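Local coordinates for putative uncharacterized protein (Ustilago maydis, PDB 4GNX) that is probably the small, OB-fold subunit of replication protein A, the heterotrimer that binds single-stranded DNA, at residues A[43-48]-A[72-77]. Sequence-based numbering, arbitrary orientation.
Sequences GNVEIA and SSFQAN
F74 lies alongside I47, both side chains pointing the same way into the barrel interior. From its CB, F74 meets the carbonyl oxygen of E46 and, on the I47 side, CG2 at 3.9 Å. CG then sits beneath I47 CD1, which comes over one ring face, displaced toward the rim, 4.1 Å from CG. Farther out, CD1 of the ring meets V45 CG1 at 3.9 Å, the two side chains crossing at a slant, with CG1 approaching the ring obliquely; CG1 is anti to its own backbone N (chi1 177°), on the side where it also meets S72 O. V21, I23 and L13 also touch F74. Strands 44-48 and 73-76 run roughly parallel, 33° apart; 44-48 already pairs with 34-39, and 73-81 with 60-68, both antiparallel. This is the parallel strand 3 to strand 5 closure that curls an OB-fold sheet into a barrel. Two bonds bracket A48: its N donates to F74 O (2.7 Å), and its O accepts from A76 N (2.9 Å). A76 CB adds a contact to I47 CG2 at 4.0 Å. Toward S72 the seam frays, with E46 N to S72 O a weak bond of 3.5 Å.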
loop_
_atom_site.group_PDB
_atom_site.type_symbol
_atom_site.label_atom_id
_atom_site.label_comp_id
_atom_site.label_asym_id
_atom_site.label_seq_id
_atom_site.Cartn_x
_atom_site.Cartn_y
_atom_site.Cartn_z
ATOM N N GLY A 43 -4.758 25.989 -8.854
ATOM C CA GLY A 43 -4.643 27.154 -9.720
ATOM C C GLY A 43 -5.156 26.928 -11.126
ATOM O O GLY A 43 -5.126 25.826 -11.629
ATOM N N ASN A 44 -5.628 27.994 -11.759
ATOM C CA ASN A 44 -6.223 27.907 -13.084
ATOM C C ASN A 44 -5.202 28.270 -14.144
ATOM O O ASN A 44 -4.223 28.943 -13.836
ATOM C CB ASN A 44 -7.471 28.786 -13.165
ATOM C CG ASN A 44 -8.670 28.193 -12.417
ATOM O OD1 ASN A 44 -9.686 28.847 -12.264
ATOM N ND2 ASN A 44 -8.554 26.951 -11.960
ATOM N N VAL A 45 -5.410 27.784 -15.371
ATOM C CA VAL A 45 -4.423 27.877 -16.458
ATOM C C VAL A 45 -5.162 28.056 -17.783
ATOM O O VAL A 45 -6.124 27.325 -18.066
ATOM C CB VAL A 45 -3.538 26.605 -16.564
ATOM C CG1 VAL A 45 -2.587 26.693 -17.746
ATOM C CG2 VAL A 45 -2.715 26.410 -15.315
ATOM N N GLU A 46 -4.697 29.010 -18.595
ATOM C CA GLU A 46 -5.321 29.315 -19.881
ATOM C C GLU A 46 -4.612 28.502 -20.961
ATOM O O GLU A 46 -3.401 28.627 -21.129
ATOM C CB GLU A 46 -5.171 30.801 -20.160
ATOM C CG GLU A 46 -6.466 31.564 -20.389
ATOM C CD GLU A 46 -6.248 33.078 -20.449
ATOM O OE1 GLU A 46 -5.205 33.523 -20.981
ATOM O OE2 GLU A 46 -7.120 33.838 -19.968
ATOM N N ILE A 47 -5.345 27.652 -21.679
ATOM C CA ILE A 47 -4.732 26.833 -22.739
ATOM C C ILE A 47 -5.279 27.188 -24.126
ATOM O O ILE A 47 -6.487 27.250 -24.331
ATOM C CB ILE A 47 -4.942 25.321 -22.506
ATOM C CG1 ILE A 47 -4.854 24.968 -21.013
ATOM C CG2 ILE A 47 -3.966 24.511 -23.358
ATOM C CD1 ILE A 47 -3.730 24.019 -20.652
ATOM N N ALA A 48 -4.377 27.431 -25.068
ATOM C CA ALA A 48 -4.751 27.736 -26.437
ATOM C C ALA A 48 -4.820 26.418 -27.170
ATOM O O ALA A 48 -3.826 25.695 -27.284
ATOM C CB ALA A 48 -3.752 28.680 -27.090
ATOM N N SER A 72 1.188 32.391 -17.512
ATOM C CA SER A 72 0.680 31.019 -17.432
ATOM C C SER A 72 -0.343 30.709 -18.550
ATOM O O SER A 72 -1.503 30.339 -18.289
ATOM C CB SER A 72 0.102 30.753 -16.035
ATOM O OG SER A 72 -1.052 31.529 -15.799
ATOM N N SER A 73 0.110 30.894 -19.791
ATOM C CA SER A 73 -0.675 30.624 -20.995
ATOM C C SER A 73 0.037 29.457 -21.649
ATOM O O SER A 73 1.038 28.972 -21.116
ATOM C CB SER A 73 -0.721 31.857 -21.925
ATOM O OG SER A 73 -1.918 31.941 -22.707
ATOM N N PHE A 74 -0.444 29.016 -22.808
ATOM C CA PHE A 74 -0.132 27.666 -23.232
ATOM C C PHE A 74 -0.526 27.231 -24.628
ATOM O O PHE A 74 -1.711 27.216 -24.932
ATOM C CB PHE A 74 -0.949 26.816 -22.346
ATOM C CG PHE A 74 -0.174 25.812 -21.669
ATOM C CD1 PHE A 74 0.175 25.998 -20.348
ATOM C CD2 PHE A 74 0.228 24.686 -22.352
ATOM C CE1 PHE A 74 0.905 25.051 -19.687
ATOM C CE2 PHE A 74 0.968 23.729 -21.706
ATOM C CZ PHE A 74 1.301 23.909 -20.366
ATOM N N GLN A 75 0.434 26.809 -25.449
ATOM C CA GLN A 75 0.101 26.374 -26.805
ATOM C C GLN A 75 -0.019 24.854 -26.799
ATOM O O GLN A 75 0.994 24.170 -26.771
ATOM C CB GLN A 75 1.115 26.904 -27.859
ATOM C CG GLN A 75 0.766 26.646 -29.338
ATOM C CD GLN A 75 1.288 27.706 -30.342
ATOM O OE1 GLN A 75 2.227 28.469 -30.058
ATOM N NE2 GLN A 75 0.668 27.750 -31.538
ATOM N N ALA A 76 -1.255 24.340 -26.816
ATOM C CA ALA A 76 -1.492 22.894 -26.831
ATOM C C ALA A 76 -0.890 22.233 -28.060
ATOM O O ALA A 76 -1.126 22.677 -29.171
ATOM C CB ALA A 76 -2.987 22.573 -26.735
ATOM N N ASN A 77 -0.110 21.175 -27.838
ATOM C CA ASN A 77 0.380 20.317 -28.909
ATOM C C ASN A 77 -0.599 19.145 -29.042
ATOM O O ASN A 77 -1.230 18.968 -30.085
ATOM C CB ASN A 77 1.834 19.856 -28.651
ATOM C CG ASN A 77 2.883 20.993 -28.813
ATOM O OD1 ASN A 77 2.714 21.931 -29.611
ATOM N ND2 ASN A 77 3.992 20.888 -28.074
#